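Local coordinates for protein extracellular PQQ-dependent sugar dehydrogenase (Coprinopsis cinerea, PDB 6JT6) that probably oxidises pyranose sugars with a pyrroloquinoline quinone cofactor and passes electrons through the heme b of its cytochrome domain, at residues P41-G46 / T180-Y185. Numbering follows the deposited sequence.
Sequences PDEFIG and TLYDYY
Tyr182, in the first turn of helix 182-191, reaches across to Glu43 and Ile45 on strand 43-51, docking the helix on one sheet of the two-sheet beta-sandwich of a cellobiose dehydrogenase-type cytochrome domain. The Tyr182 side chain leaves its helix with CG anti to the backbone N (chi1 -175°), which carries the phenol to the strand. There Tyr182 OH donates a 2.6 Å hydrogen bond to Glu43 OE2. The bond arrives on the anti side of the carboxylate, 19° out of its plane, and the carboxylate stands almost perpendicular to the ring, at 88°. Glu43 OE2 lies near the plane of the Tyr182 ring, at its edge, 3.2 Å from Tyr182 CE2. The same OE2 forms a salt bridge with Arg119 on strand 113-121, so one carboxylate oxygen joins the helix to two adjacent strands. Tyr182 OH also abuts the strand backbone, 3.1 Å from Phe44 C, while Phe44 CB points away from the helix and the Phe44 ring stacks on Phe32. Over one face of the Tyr182 ring sits the delta methyl of Ile45, a CH-pi contact with CD1 4.1 Å from the ring centroid; Ile45 CG1 packs 3.6 Å from Tyr182 CE1. A leucine in place of Tyr182 would probably leave Glu43 without its phenol donor and deprive Ile45 CD1 of the aromatic face. Three residues on, almost one turn, Tyr185 N closes the helical bond to Leu181 O, and Tyr185 OH pairs with Thr15 OG1. Tyr185 touches the strand more loosely: Ile45 CD1 lies 4.5 Å from Tyr185 CB.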
ATOM      1  N   PRO A  41     -12.688 -12.682   1.259  1.00 61.68           N
ATOM      2  CA  PRO A  41     -12.056 -11.448   0.901  1.00 56.54           C
ATOM      3  C   PRO A  41     -11.286 -10.845   2.083  1.00 46.02           C
ATOM      4  O   PRO A  41     -11.498  -9.678   2.410  1.00 47.46           O
ATOM      5  CB  PRO A  41     -13.270 -10.578   0.521  1.00 62.24           C
ATOM      6  CG  PRO A  41     -14.399 -11.100   1.386  1.00 61.93           C
ATOM      7  CD  PRO A  41     -13.934 -12.405   2.002  1.00 64.62           C
ATOM      8  N   ASP A  42     -10.432 -11.634   2.736  1.00 38.71           N
ATOM      9  CA  ASP A  42      -9.637 -11.103   3.856  1.00 35.96           C
ATOM     10  C   ASP A  42      -8.236 -10.698   3.398  1.00 30.13           C
ATOM     11  O   ASP A  42      -7.227 -10.978   4.071  1.00 30.92           O
ATOM     12  CB  ASP A  42      -9.611 -12.072   5.052  1.00 40.30           C
ATOM     13  CG  ASP A  42      -9.056 -11.436   6.327  1.00 45.07           C
ATOM     14  OD1 ASP A  42      -8.756 -10.221   6.342  1.00 47.49           O
ATOM     15  OD2 ASP A  42      -8.911 -12.164   7.330  1.00 53.60           O
ATOM     16  N   GLU A  43      -8.187 -10.039   2.241  1.00 24.56           N
ATOM     17  CA  GLU A  43      -6.925  -9.646   1.625  1.00 20.47           C
ATOM     18  C   GLU A  43      -7.136  -8.588   0.535  1.00 19.34           C
ATOM     19  O   GLU A  43      -8.265  -8.346   0.093  1.00 18.54           O
ATOM     20  CB  GLU A  43      -6.192 -10.870   1.070  1.00 19.31           C
ATOM     21  CG  GLU A  43      -6.768 -11.478  -0.204  1.00 18.22           C
ATOM     22  CD  GLU A  43      -5.824 -12.504  -0.781  1.00 18.58           C
ATOM     23  OE1 GLU A  43      -5.954 -13.695  -0.442  1.00 17.69           O
ATOM     24  OE2 GLU A  43      -4.903 -12.128  -1.524  1.00 17.53           O
ATOM     25  N   PHE A  44      -6.041  -7.946   0.118  1.00 16.74           N
ATOM     26  CA  PHE A  44      -6.058  -7.083  -1.061  1.00 15.50           C
ATOM     27  C   PHE A  44      -4.640  -6.995  -1.588  1.00 14.55           C
ATOM     28  O   PHE A  44      -3.717  -7.449  -0.936  1.00 13.95           O
ATOM     29  CB  PHE A  44      -6.628  -5.684  -0.756  1.00 15.94           C
ATOM     30  CG  PHE A  44      -5.823  -4.891   0.257  1.00 16.14           C
ATOM     31  CD1 PHE A  44      -4.828  -4.007  -0.164  1.00 16.33           C
ATOM     32  CD2 PHE A  44      -6.114  -4.988   1.635  1.00 16.82           C
ATOM     33  CE1 PHE A  44      -4.066  -3.283   0.749  1.00 15.64           C
ATOM     34  CE2 PHE A  44      -5.374  -4.244   2.562  1.00 16.76           C
ATOM     35  CZ  PHE A  44      -4.352  -3.393   2.115  1.00 16.38           C
ATOM     36  N   ILE A  45      -4.507  -6.430  -2.783  1.00 14.06           N
ATOM     37  CA  ILE A  45      -3.215  -6.125  -3.367  1.00 13.52           C
ATOM     38  C   ILE A  45      -3.037  -4.619  -3.283  1.00 13.29           C
ATOM     39  O   ILE A  45      -3.979  -3.860  -3.606  1.00 12.90           O
ATOM     40  CB  ILE A  45      -3.166  -6.565  -4.843  1.00 14.11           C
ATOM     41  CG1 ILE A  45      -3.252  -8.106  -4.944  1.00 13.92           C
ATOM     42  CG2 ILE A  45      -1.913  -6.031  -5.545  1.00 13.33           C
ATOM     43  CD1 ILE A  45      -3.612  -8.578  -6.361  1.00 13.79           C
ATOM     44  N   GLY A  46      -1.848  -4.185  -2.848  1.00 12.66           N
ATOM     45  CA  GLY A  46      -1.536  -2.753  -2.830  1.00 12.09           C
ATOM     46  C   GLY A  46      -0.358  -2.379  -3.722  1.00 12.40           C
ATOM     47  O   GLY A  46       0.468  -3.224  -4.079  1.00 11.87           O
ATOM     48  N   THR A 180     -13.454  -9.612  -9.932  1.00 24.38           N
ATOM     49  CA  THR A 180     -13.356 -11.067 -10.112  1.00 23.81           C
ATOM     50  C   THR A 180     -12.015 -11.424 -10.770  1.00 21.59           C
ATOM     51  O   THR A 180     -11.585 -12.566 -10.680  1.00 21.82           O
ATOM     52  CB  THR A 180     -14.561 -11.669 -10.890  1.00 25.00           C
ATOM     53  OG1 THR A 180     -14.646 -11.059 -12.177  1.00 25.14           O
ATOM     54  CG2 THR A 180     -15.851 -11.445 -10.129  1.00 26.04           C
ATOM     55  N   LEU A 181     -11.333 -10.427 -11.360  1.00 20.61           N
ATOM     56  CA  LEU A 181      -9.972 -10.608 -11.910  1.00 19.43           C
ATOM     57  C   LEU A 181      -8.838 -10.695 -10.842  1.00 18.69           C
ATOM     58  O   LEU A 181      -7.674 -10.868 -11.201  1.00 17.63           O
ATOM     59  CB  LEU A 181      -9.620  -9.513 -12.928  1.00 20.68           C
ATOM     60  CG  LEU A 181     -10.341  -9.622 -14.281  1.00 21.89           C
ATOM     61  CD1 LEU A 181      -9.994  -8.413 -15.107  1.00 21.76           C
ATOM     62  CD2 LEU A 181     -10.002 -10.913 -15.032  1.00 22.24           C
ATOM     63  N   TYR A 182      -9.202 -10.618  -9.567  1.00 16.82           N
ATOM     64  CA  TYR A 182      -8.233 -10.564  -8.482  1.00 18.23           C
ATOM     65  C   TYR A 182      -7.144 -11.668  -8.514  1.00 18.47           C
ATOM     66  O   TYR A 182      -5.942 -11.336  -8.392  1.00 18.29           O
ATOM     67  CB  TYR A 182      -8.936 -10.525  -7.129  1.00 16.73           C
ATOM     68  CG  TYR A 182      -7.991 -10.353  -5.946  1.00 17.28           C
ATOM     69  CD1 TYR A 182      -7.607  -9.067  -5.518  1.00 16.03           C
ATOM     70  CD2 TYR A 182      -7.456 -11.488  -5.265  1.00 17.00           C
ATOM     71  CE1 TYR A 182      -6.735  -8.900  -4.455  1.00 15.74           C
ATOM     72  CE2 TYR A 182      -6.584 -11.319  -4.179  1.00 16.64           C
ATOM     73  CZ  TYR A 182      -6.237 -10.022  -3.789  1.00 15.72           C
ATOM     74  OH  TYR A 182      -5.386  -9.829  -2.739  1.00 15.57           O
ATOM     75  N   ASP A 183      -7.553 -12.943  -8.615  1.00 18.88           N
ATOM     76  CA  ASP A 183      -6.629 -14.082  -8.635  1.00 20.11           C
ATOM     77  C   ASP A 183      -5.673 -14.002  -9.820  1.00 19.00           C
ATOM     78  O   ASP A 183      -4.474 -14.204  -9.643  1.00 19.32           O
ATOM     79  CB  ASP A 183      -7.347 -15.449  -8.660  1.00 26.20           C
ATOM     80  CG  ASP A 183      -8.155 -15.746  -7.407  1.00 31.85           C
ATOM     81  OD1 ASP A 183      -7.744 -15.415  -6.266  1.00 36.51           O
ATOM     82  OD2 ASP A 183      -9.237 -16.356  -7.582  1.00 37.83           O
ATOM     83  N   TYR A 184      -6.192 -13.691 -11.013  1.00 17.74           N
ATOM     84  CA  TYR A 184      -5.380 -13.486 -12.223  1.00 17.43           C
ATOM     85  C   TYR A 184      -4.378 -12.355 -12.009  1.00 16.28           C
ATOM     86  O   TYR A 184      -3.185 -12.513 -12.302  1.00 14.83           O
ATOM     87  CB  TYR A 184      -6.273 -13.158 -13.437  1.00 19.96           C
ATOM     88  CG  TYR A 184      -5.518 -12.710 -14.668  1.00 23.82           C
ATOM     89  CD1 TYR A 184      -4.647 -13.599 -15.346  1.00 25.78           C
ATOM     90  CD2 TYR A 184      -5.657 -11.395 -15.164  1.00 25.30           C
ATOM     91  CE1 TYR A 184      -3.948 -13.190 -16.482  1.00 28.99           C
ATOM     92  CE2 TYR A 184      -4.963 -10.975 -16.303  1.00 28.49           C
ATOM     93  CZ  TYR A 184      -4.109 -11.875 -16.958  1.00 29.55           C
ATOM     94  OH  TYR A 184      -3.408 -11.473 -18.081  1.00 34.67           O
ATOM     95  N   TYR A 185      -4.874 -11.223 -11.484  1.00 14.50           N
ATOM     96  CA  TYR A 185      -4.026 -10.073 -11.177  1.00 14.02           C
ATOM     97  C   TYR A 185      -2.939 -10.443 -10.160  1.00 13.37           C
ATOM     98  O   TYR A 185      -1.784 -10.051 -10.326  1.00 13.29           O
ATOM     99  CB  TYR A 185      -4.878  -8.890 -10.655  1.00 14.19           C
ATOM    100  CG  TYR A 185      -5.591  -8.092 -11.737  1.00 15.21           C
ATOM    101  CD1 TYR A 185      -5.226  -8.208 -13.094  1.00 14.42           C
ATOM    102  CD2 TYR A 185      -6.619  -7.188 -11.402  1.00 15.57           C
ATOM    103  CE1 TYR A 185      -5.883  -7.465 -14.085  1.00 16.37           C
ATOM    104  CE2 TYR A 185      -7.246  -6.391 -12.380  1.00 15.62           C
ATOM    105  CZ  TYR A 185      -6.894  -6.537 -13.719  1.00 16.77           C
ATOM    106  OH  TYR A 185      -7.510  -5.757 -14.704  1.00 16.10           O
TER